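Local coordinates for transcriptional regulator (Vibrio virus VP882, PDB 7DWM), which probably binds DNA as a LuxR-type transcriptional regulator, and carries the small molecule 3,5-dimethylpyrazin-2-ol in a pocket of its PAS domain, at residues T33-I38 with A76-V81; V48-R53 with D62-T67; L161-E166 with P225-H230. All coordinates share one frame; numbering follows the deposited sequence.

Interaction 1 of 3, residues T33-I38 with A76-V81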
loop_
_atom_site.group_PDB
_atom_site.type_symbol
_atom_site.label_atom_id
_atom_site.label_comp_id
_atom_site.label_asym_id
_atom_site.label_seq_id
_atom_site.Cartn_x
_atom_site.Cartn_y
_atom_site.Cartn_z
ATOM N N THR A 33 -11.280 10.018 -22.547
ATOM C CA THR A 33 -11.805 11.180 -21.846
ATOM C C THR A 33 -13.320 11.139 -21.727
ATOM O O THR A 33 -13.888 11.949 -20.987
ATOM C CB THR A 33 -11.375 12.473 -22.545
ATOM O OG1 THR A 33 -11.977 13.595 -21.888
ATOM C CG2 THR A 33 -11.810 12.464 -24.006
ATOM N N LYS A 34 -13.985 10.255 -22.466
ATOM C CA LYS A 34 -15.400 9.985 -22.283
ATOM C C LYS A 34 -15.627 8.774 -21.382
ATOM O O LYS A 34 -16.736 8.228 -21.345
ATOM C CB LYS A 34 -16.076 9.797 -23.640
ATOM C CG LYS A 34 -16.351 11.101 -24.374
ATOM C CD LYS A 34 -16.140 10.953 -25.869
ATOM C CE LYS A 34 -17.447 10.650 -26.582
ATOM N NZ LYS A 34 -17.248 10.419 -28.040
ATOM N N SER A 35 -14.594 8.367 -20.639
ATOM C CA SER A 35 -14.580 7.154 -19.819
ATOM C C SER A 35 -15.043 5.919 -20.584
ATOM O O SER A 35 -15.568 4.971 -19.987
ATOM C CB SER A 35 -15.429 7.336 -18.556
ATOM O OG SER A 35 -15.836 6.081 -18.033
ATOM N N VAL A 36 -14.859 5.903 -21.900
ATOM C CA VAL A 36 -15.210 4.757 -22.726
ATOM C C VAL A 36 -13.991 3.858 -22.894
ATOM O O VAL A 36 -12.888 4.338 -23.183
ATOM C CB VAL A 36 -15.758 5.219 -24.086
ATOM C CG1 VAL A 36 -16.448 4.092 -24.795
ATOM C CG2 VAL A 36 -16.727 6.375 -23.894
ATOM N N PHE A 37 -14.189 2.551 -22.717
ATOM C CA PHE A 37 -13.097 1.583 -22.753
ATOM C C PHE A 37 -12.382 1.604 -24.101
ATOM O O PHE A 37 -13.031 1.609 -25.152
ATOM C CB PHE A 37 -13.640 0.173 -22.501
ATOM C CG PHE A 37 -13.818 -0.175 -21.051
ATOM C CD1 PHE A 37 -14.580 -1.274 -20.682
ATOM C CD2 PHE A 37 -13.218 0.581 -20.060
ATOM C CE1 PHE A 37 -14.745 -1.606 -19.349
ATOM C CE2 PHE A 37 -13.379 0.252 -18.728
ATOM C CZ PHE A 37 -14.144 -0.839 -18.374
ATOM N N ILE A 38 -11.051 1.616 -24.091
ATOM C CA ILE A 38 -10.293 1.326 -25.303
ATOM C C ILE A 38 -9.737 -0.095 -25.276
ATOM O O ILE A 38 -9.738 -0.787 -26.294
ATOM C CB ILE A 38 -9.178 2.364 -25.569
ATOM C CG1 ILE A 38 -9.758 3.758 -25.875
ATOM C CG2 ILE A 38 -8.286 1.888 -26.736
ATOM C CD1 ILE A 38 -9.935 4.661 -24.743
ATOM N N ALA A 76 -16.552 9.650 -12.529
ATOM C CA ALA A 76 -16.192 10.879 -11.830
ATOM C C ALA A 76 -14.722 10.849 -11.439
ATOM O O ALA A 76 -13.965 11.781 -11.746
ATOM C CB ALA A 76 -17.081 11.076 -10.604
ATOM N N GLN A 77 -14.286 9.744 -10.826
ATOM C CA GLN A 77 -12.868 9.560 -10.553
ATOM C C GLN A 77 -12.069 9.744 -11.834
ATOM O O GLN A 77 -11.088 10.495 -11.871
ATOM C CB GLN A 77 -12.626 8.174 -9.948
ATOM C CG GLN A 77 -13.569 7.811 -8.804
ATOM C CD GLN A 77 -13.729 6.310 -8.627
ATOM O OE1 GLN A 77 -13.169 5.519 -9.387
ATOM N NE2 GLN A 77 -14.499 5.910 -7.618
ATOM N N ASP A 78 -12.543 9.125 -12.919
ATOM C CA ASP A 78 -11.869 9.152 -14.209
ATOM C C ASP A 78 -11.624 10.553 -14.748
ATOM O O ASP A 78 -10.895 10.688 -15.737
ATOM C CB ASP A 78 -12.677 8.361 -15.227
ATOM C CG ASP A 78 -12.437 6.884 -15.122
ATOM O OD1 ASP A 78 -11.266 6.475 -15.258
ATOM O OD2 ASP A 78 -13.412 6.138 -14.891
ATOM N N ARG A 79 -12.212 11.591 -14.154
ATOM C CA ARG A 79 -11.936 12.932 -14.649
ATOM C C ARG A 79 -11.020 13.726 -13.725
ATOM O O ARG A 79 -10.268 14.580 -14.211
ATOM C CB ARG A 79 -13.246 13.696 -14.881
ATOM C CG ARG A 79 -14.303 12.881 -15.630
ATOM C CD ARG A 79 -14.256 13.158 -17.124
ATOM N NE ARG A 79 -13.343 12.246 -17.809
ATOM C CZ ARG A 79 -13.653 11.006 -18.170
ATOM N NH1 ARG A 79 -12.755 10.250 -18.786
ATOM N NH2 ARG A 79 -14.861 10.522 -17.923
ATOM N N LEU A 80 -10.939 13.352 -12.442
ATOM C CA LEU A 80 -10.095 14.079 -11.502
ATOM C C LEU A 80 -8.674 13.564 -11.514
ATOM O O LEU A 80 -7.761 14.277 -11.086
ATOM C CB LEU A 80 -10.654 13.949 -10.083
ATOM C CG LEU A 80 -11.546 15.108 -9.626
ATOM C CD1 LEU A 80 -11.629 15.230 -8.074
ATOM C CD2 LEU A 80 -11.131 16.417 -10.308
ATOM N N VAL A 81 -8.480 12.355 -12.029
ATOM C CA VAL A 81 -7.179 11.948 -12.535
ATOM C C VAL A 81 -6.779 12.788 -13.743
ATOM O O VAL A 81 -5.621 13.217 -13.859
ATOM C CB VAL A 81 -7.203 10.437 -12.848
ATOM C CG1 VAL A 81 -8.359 10.085 -13.759
ATOM C CG2 VAL A 81 -5.902 10.006 -13.464
#
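Arg79 reaches from helix 71-80 to the turn at 33-36, where its guanidinium lies against backbone more than side chain. This is the close part of the contact. The carbonyl of Thr33 sits over one face of the group, with Thr33 O 3.0 Å from Arg79 CZ, an approach too far from the N-H directions to count as a hydrogen bond. Bends at chi2 (-95°) and chi3 (90°) fold the arginine across, bringing Arg79 NH2 to 3.3 Å from Ser35 CB while Ser35 CA lies at the guanidinium edge. Arg79 NE forms a salt bridge with Glu82.

The buried, pocket-facing part is that of Ser35 and Asp78. Here Ser35 OG stays 4.0 Å from Asp78 OD2, a distance of mere proximity; the carboxylate is held instead by Lys31, Lys107 and a hydrogen bond with Thr120, and the Asp78 side chain comes within about 4 Å of the bound dimethylpyrazinol (nearest atoms). On the exposed, looser side the side chains of Thr33 and Lys34 turn outward, Thr33 taking part through its backbone carbonyl. The contact thus sets the turn between antiparallel strands 28-32 and 37-40 of the PAS sheet against the end of helix 71-80.

Interaction 2 of 3, residues V48-R53 with D62-T67; sequences VGMKNR and DMDCET
The carbonyl oxygen of Asp64 is met by the backbone of Gly49, whose CA donates a C-H...O contact (Gly49 CA to Asp64 O 3.3 Å, 130° at the hydrogen). Gly49 N is 3.4 Å from the same Asp64 O. The two segments come within 4.6 Å between the CA atoms of Gly49 and Asp64, and the bare CA of Gly49 lets the two backbones approach this closely.

Next to this pair, Val48 supplies the apolar filling. Its CG1, anti to the backbone N (chi1 176°), packs 3.7 Å from Cys65 CB and also touches Asp62 CB, while Val48 CG2 comes to 3.9 Å from Thr67 OG1. Nearby, the side chains of Met50 and Met63 cross, but they are modelled too close for the details to be relied on; Met50 is the centre of an inverse gamma turn, and also rests on Arg45 of helix 42-47. Farther out, Arg53 lays its CD 3.5 Å from Met63 CE and forms a salt bridge with Asp64, though the placing of Arg53 NH1 is too doubtful for its detail to be trusted.

Both segments belong to the long PAS loop between helices 42-47 and 71-80. Val48 touches Thr67, a residue of the dimethylpyrazinol pocket, and Thr67 also packs on His94 and Tyr96. The chemistry implies a join made mainly by close backbone approach and apolar contact, with the opposite charges of Arg53 and Asp64 nearer the surface.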
loop_
_atom_site.group_PDB
_atom_site.type_symbol
_atom_site.label_atom_id
_atom_site.label_comp_id
_atom_site.label_asym_id
_atom_site.label_seq_id
_atom_site.Cartn_x
_atom_site.Cartn_y
_atom_site.Cartn_z
ATOM N N VAL A 48 -15.415 -8.434 -14.152
ATOM C CA VAL A 48 -16.788 -8.152 -14.542
ATOM C C VAL A 48 -17.252 -9.426 -15.244
ATOM O O VAL A 48 -16.431 -10.296 -15.555
ATOM C CB VAL A 48 -16.854 -6.895 -15.433
ATOM C CG1 VAL A 48 -18.267 -6.612 -15.944
ATOM C CG2 VAL A 48 -16.320 -5.685 -14.672
ATOM N N GLY A 49 -18.553 -9.563 -15.489
ATOM C CA GLY A 49 -19.119 -10.766 -16.078
ATOM C C GLY A 49 -18.656 -11.091 -17.489
ATOM O O GLY A 49 -19.117 -12.067 -18.089
ATOM N N MET A 50 -17.735 -10.286 -18.027
ATOM C CA MET A 50 -17.316 -10.374 -19.432
ATOM C C MET A 50 -16.252 -11.456 -19.621
ATOM O O MET A 50 -15.151 -11.231 -20.126
ATOM C CB MET A 50 -16.826 -9.009 -19.896
ATOM C CG MET A 50 -17.720 -7.837 -19.478
ATOM S SD MET A 50 -19.362 -7.764 -20.259
ATOM C CE MET A 50 -20.250 -9.040 -19.381
ATOM N N LYS A 51 -16.603 -12.673 -19.201
ATOM C CA LYS A 51 -15.688 -13.845 -19.273
ATOM C C LYS A 51 -15.156 -14.013 -20.694
ATOM O O LYS A 51 -13.941 -13.896 -20.889
ATOM C CB LYS A 51 -16.421 -15.124 -18.871
ATOM C CG LYS A 51 -15.561 -16.194 -18.219
ATOM C CD LYS A 51 -14.476 -16.717 -19.112
ATOM C CE LYS A 51 -13.945 -18.058 -18.655
ATOM N NZ LYS A 51 -15.013 -18.912 -18.085
ATOM N N ASN A 52 -16.029 -14.366 -21.633
ATOM C CA ASN A 52 -15.602 -14.511 -23.018
ATOM C C ASN A 52 -16.156 -13.460 -23.964
ATOM O O ASN A 52 -15.703 -13.393 -25.112
ATOM C CB ASN A 52 -15.936 -15.910 -23.549
ATOM C CG ASN A 52 -17.268 -16.424 -23.055
ATOM O OD1 ASN A 52 -18.121 -15.660 -22.603
ATOM N ND2 ASN A 52 -17.450 -17.735 -23.133
ATOM N N ARG A 53 -17.203 -12.747 -23.539
ATOM C CA ARG A 53 -17.733 -11.669 -24.410
ATOM C C ARG A 53 -16.688 -10.567 -24.323
ATOM O O ARG A 53 -16.413 -10.115 -23.226
ATOM C CB ARG A 53 -19.183 -11.299 -24.088
ATOM C CG ARG A 53 -19.378 -10.382 -22.895
ATOM C CD ARG A 53 -20.839 -10.017 -22.686
ATOM N NE ARG A 53 -21.671 -11.205 -22.590
ATOM C CZ ARG A 53 -22.520 -11.467 -21.607
ATOM N NH1 ARG A 53 -22.676 -10.615 -20.610
ATOM N NH2 ARG A 53 -23.217 -12.584 -21.626
ATOM N N ASP A 62 -21.323 -1.802 -17.454
ATOM C CA ASP A 62 -21.018 -2.940 -18.305
ATOM C C ASP A 62 -22.146 -3.961 -18.226
ATOM O O ASP A 62 -23.223 -3.693 -17.684
ATOM C CB ASP A 62 -19.688 -3.564 -17.892
ATOM C CG ASP A 62 -18.486 -2.851 -18.493
ATOM O OD1 ASP A 62 -17.953 -3.371 -19.492
ATOM O OD2 ASP A 62 -18.076 -1.786 -17.976
ATOM N N MET A 63 -21.881 -5.142 -18.782
ATOM C CA MET A 63 -22.799 -6.272 -18.788
ATOM C C MET A 63 -22.454 -7.139 -17.574
ATOM O O MET A 63 -21.290 -7.201 -17.167
ATOM C CB MET A 63 -22.642 -7.104 -20.067
ATOM C CG MET A 63 -22.626 -6.408 -21.431
ATOM S SD MET A 63 -24.086 -6.517 -22.472
ATOM C CE MET A 63 -23.438 -7.774 -23.583
ATOM N N ASP A 64 -23.474 -7.731 -16.956
ATOM C CA ASP A 64 -23.300 -8.917 -16.108
ATOM C C ASP A 64 -22.440 -8.701 -14.847
ATOM O O ASP A 64 -21.735 -9.616 -14.401
ATOM C CB ASP A 64 -22.693 -10.041 -16.952
ATOM C CG ASP A 64 -23.698 -10.657 -17.939
ATOM O OD1 ASP A 64 -24.556 -9.926 -18.452
ATOM O OD2 ASP A 64 -23.613 -11.875 -18.216
ATOM N N CYS A 65 -22.590 -7.541 -14.195
ATOM C CA CYS A 65 -21.942 -7.422 -12.889
ATOM C C CYS A 65 -22.413 -6.169 -12.182
ATOM O O CYS A 65 -22.763 -5.175 -12.819
ATOM C CB CYS A 65 -20.407 -7.411 -12.985
ATOM S SG CYS A 65 -19.636 -7.491 -11.356
ATOM N N GLU A 66 -22.398 -6.236 -10.853
ATOM C CA GLU A 66 -22.980 -5.197 -10.016
ATOM C C GLU A 66 -22.154 -3.921 -10.037
ATOM O O GLU A 66 -22.667 -2.859 -9.657
ATOM C CB GLU A 66 -23.121 -5.700 -8.574
ATOM C CG GLU A 66 -23.881 -7.009 -8.443
ATOM C CD GLU A 66 -25.281 -6.828 -7.893
ATOM O OE1 GLU A 66 -25.922 -7.851 -7.572
ATOM O OE2 GLU A 66 -25.739 -5.668 -7.782
ATOM N N THR A 67 -20.882 -4.021 -10.452
ATOM C CA THR A 67 -20.040 -2.848 -10.638
ATOM C C THR A 67 -20.780 -1.721 -11.332
ATOM O O THR A 67 -20.577 -0.550 -10.994
ATOM C CB THR A 67 -18.798 -3.229 -11.445
ATOM O OG1 THR A 67 -19.143 -4.179 -12.454
ATOM C CG2 THR A 67 -17.744 -3.843 -10.533
#

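Interaction 3 of 3, residues L161-E166 with P225-H230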
loop_
_atom_site.group_PDB
_atom_site.type_symbol
_atom_site.label_atom_id
_atom_site.label_comp_id
_atom_site.label_asym_id
_atom_site.label_seq_id
_atom_site.Cartn_x
_atom_site.Cartn_y
_atom_site.Cartn_z
ATOM N N LEU A 161 -16.647 -11.224 19.506
ATOM C CA LEU A 161 -16.969 -9.821 19.719
ATOM C C LEU A 161 -18.217 -9.447 18.930
ATOM O O LEU A 161 -18.398 -9.865 17.782
ATOM C CB LEU A 161 -15.804 -8.930 19.291
ATOM C CG LEU A 161 -14.412 -9.227 19.849
ATOM C CD1 LEU A 161 -13.404 -8.243 19.281
ATOM C CD2 LEU A 161 -14.415 -9.177 21.366
ATOM N N THR A 162 -19.085 -8.656 19.556
ATOM C CA THR A 162 -20.248 -8.124 18.868
ATOM C C THR A 162 -19.816 -7.029 17.894
ATOM O O THR A 162 -18.637 -6.677 17.789
ATOM C CB THR A 162 -21.267 -7.601 19.877
ATOM O OG1 THR A 162 -20.813 -6.354 20.418
ATOM C CG2 THR A 162 -21.456 -8.603 21.004
ATOM N N GLU A 163 -20.788 -6.475 17.169
ATOM C CA GLU A 163 -20.466 -5.447 16.185
ATOM C C GLU A 163 -19.984 -4.169 16.860
ATOM O O GLU A 163 -18.944 -3.608 16.483
ATOM C CB GLU A 163 -21.686 -5.173 15.305
ATOM C CG GLU A 163 -21.953 -6.259 14.273
ATOM C CD GLU A 163 -22.672 -5.737 13.043
ATOM O OE1 GLU A 163 -22.519 -6.346 11.964
ATOM O OE2 GLU A 163 -23.390 -4.721 13.156
ATOM N N ARG A 164 -20.709 -3.707 17.882
ATOM C CA ARG A 164 -20.275 -2.511 18.595
ATOM C C ARG A 164 -18.954 -2.749 19.313
ATOM O O ARG A 164 -18.103 -1.854 19.371
ATOM C CB ARG A 164 -21.345 -2.054 19.585
ATOM C CG ARG A 164 -20.889 -0.900 20.475
ATOM C CD ARG A 164 -21.947 -0.504 21.484
ATOM N NE ARG A 164 -23.216 -0.197 20.834
ATOM C CZ ARG A 164 -24.362 -0.026 21.481
ATOM N NH1 ARG A 164 -25.470 0.250 20.806
ATOM N NH2 ARG A 164 -24.404 -0.128 22.803
ATOM N N GLU A 165 -18.761 -3.952 19.861
ATOM C CA GLU A 165 -17.490 -4.275 20.500
ATOM C C GLU A 165 -16.355 -4.271 19.489
ATOM O O GLU A 165 -15.244 -3.820 19.791
ATOM C CB GLU A 165 -17.586 -5.630 21.201
ATOM C CG GLU A 165 -18.327 -5.573 22.533
ATOM C CD GLU A 165 -18.821 -6.932 22.998
ATOM O OE1 GLU A 165 -19.548 -6.977 24.011
ATOM O OE2 GLU A 165 -18.481 -7.953 22.360
ATOM N N GLU A 166 -16.619 -4.763 18.276
ATOM C CA GLU A 166 -15.617 -4.699 17.218
ATOM C C GLU A 166 -15.256 -3.256 16.886
ATOM O O GLU A 166 -14.077 -2.933 16.700
ATOM C CB GLU A 166 -16.114 -5.439 15.976
ATOM C CG GLU A 166 -15.953 -6.950 16.068
ATOM C CD GLU A 166 -16.119 -7.646 14.731
ATOM O OE1 GLU A 166 -16.844 -7.113 13.865
ATOM O OE2 GLU A 166 -15.525 -8.730 14.548
ATOM N N PRO A 225 -14.215 -4.343 11.267
ATOM C CA PRO A 225 -15.488 -4.617 11.931
ATOM C C PRO A 225 -16.446 -5.234 10.921
ATOM O O PRO A 225 -16.613 -4.735 9.808
ATOM C CB PRO A 225 -15.953 -3.233 12.404
ATOM C CG PRO A 225 -14.699 -2.402 12.457
ATOM C CD PRO A 225 -13.816 -2.927 11.361
ATOM N N LYS A 226 -17.071 -6.338 11.329
ATOM C CA LYS A 226 -17.901 -7.117 10.418
ATOM C C LYS A 226 -19.127 -6.347 9.937
ATOM O O LYS A 226 -19.722 -6.723 8.920
ATOM C CB LYS A 226 -18.278 -8.444 11.074
ATOM C CG LYS A 226 -19.501 -8.419 11.950
ATOM C CD LYS A 226 -20.078 -9.812 12.059
ATOM C CE LYS A 226 -20.409 -10.365 10.684
ATOM N NZ LYS A 226 -21.745 -9.880 10.228
ATOM N N ALA A 227 -19.538 -5.292 10.651
ATOM C CA ALA A 227 -20.615 -4.449 10.135
ATOM C C ALA A 227 -20.254 -3.811 8.797
ATOM O O ALA A 227 -21.153 -3.418 8.045
ATOM C CB ALA A 227 -20.965 -3.367 11.153
ATOM N N LEU A 228 -18.961 -3.690 8.497
ATOM C CA LEU A 228 -18.463 -3.187 7.223
ATOM C C LEU A 228 -18.504 -4.231 6.114
ATOM O O LEU A 228 -18.316 -3.875 4.947
ATOM C CB LEU A 228 -17.040 -2.651 7.383
ATOM C CG LEU A 228 -16.972 -1.145 7.643
ATOM C CD1 LEU A 228 -15.555 -0.709 7.978
ATOM C CD2 LEU A 228 -17.508 -0.375 6.447
ATOM N N PHE A 229 -18.745 -5.498 6.440
ATOM C CA PHE A 229 -18.678 -6.555 5.444
ATOM C C PHE A 229 -19.836 -6.456 4.457
ATOM O O PHE A 229 -20.933 -6.003 4.792
ATOM C CB PHE A 229 -18.740 -7.934 6.109
ATOM C CG PHE A 229 -17.477 -8.357 6.808
ATOM C CD1 PHE A 229 -17.341 -9.661 7.262
ATOM C CD2 PHE A 229 -16.435 -7.469 7.018
ATOM C CE1 PHE A 229 -16.192 -10.073 7.905
ATOM C CE2 PHE A 229 -15.282 -7.876 7.664
ATOM C CZ PHE A 229 -15.160 -9.179 8.107
ATOM N N HIS A 230 -19.564 -6.893 3.230
ATOM C CA HIS A 230 -20.504 -6.933 2.110
ATOM C C HIS A 230 -21.379 -5.682 2.026
ATOM O O HIS A 230 -22.609 -5.748 2.017
ATOM C CB HIS A 230 -21.388 -8.179 2.187
ATOM C CG HIS A 230 -20.665 -9.433 2.587
ATOM N ND1 HIS A 230 -20.981 -10.142 3.727
ATOM C CD2 HIS A 230 -19.675 -10.129 1.979
ATOM C CE1 HIS A 230 -20.206 -11.210 3.813
ATOM N NE2 HIS A 230 -19.405 -11.226 2.764
#
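Lys226 N gives its proton to Glu166 OE1 in a short and nearly straight hydrogen bond, 2.7 Å from Lys226 N to Glu166 OE1 with 178° at the hydrogen. The donor comes to the syn side of the carboxylate, 25° out of its plane. Glu166 runs out extended beyond CG to get there, and its CB passes 4.2 Å from Pro225 CA. The bond satisfies a backbone N-H at the start of the 3-10 turn 226-228, while the carbonyls of Pro225 and Lys226 accept from Leu228 N and Phe229 N.

Helix 163-172, which carries Glu166, is the first helix of the LuxR-type helix-turn-helix domain, and its start is closed by a capping box: Thr162 OG1 accepts from Glu165 N (3.2 Å), and Glu165 OE2 accepts from Thr162 N (3.0 Å). Glu165 has further partners on helix 189-203, since its carboxylate forms salt bridges with Arg198 and Lys202 and thereby ties the first helix to that one. Pro225 also packs on Leu167 and Phe170 of helix 163-172, and on Leu142 of the second subunit.

One turn before Glu166, Glu163 extends beside the same 3-10 turn. Glu163 OE2 lies 3.4 Å from Ala227 CB, and Glu163 OE1 stands 4.0 Å from Lys226 NZ, which is attraction between opposite charges at longer range than a salt bridge. Glu163, Lys226 and Ala227 are all exposed, so that attraction is probably damped by solvent.

In the fold
Interactions 1 and 2 share the PAS domain, with centres about 19 Å apart; 48-53 with 62-67 is nested inside the loop that 33-38 with 76-81 closes. They touch where Phe37 CE1 lies 3.6 Å from Asp62 OD2, and both have side chains about 4 Å from the bound ligand. Interaction 3 follows later in the chain, its centre about 34 Å from that of interaction 1 and about 30 Å from that of interaction 2. It joins the first helix of the LuxR-type domain to the segment that leads back to strand 233-236, the outermost strand, within this chain, of the sheet that includes the PAS strands. The chain therefore connects the ligand-binding and probable DNA-binding parts more than once.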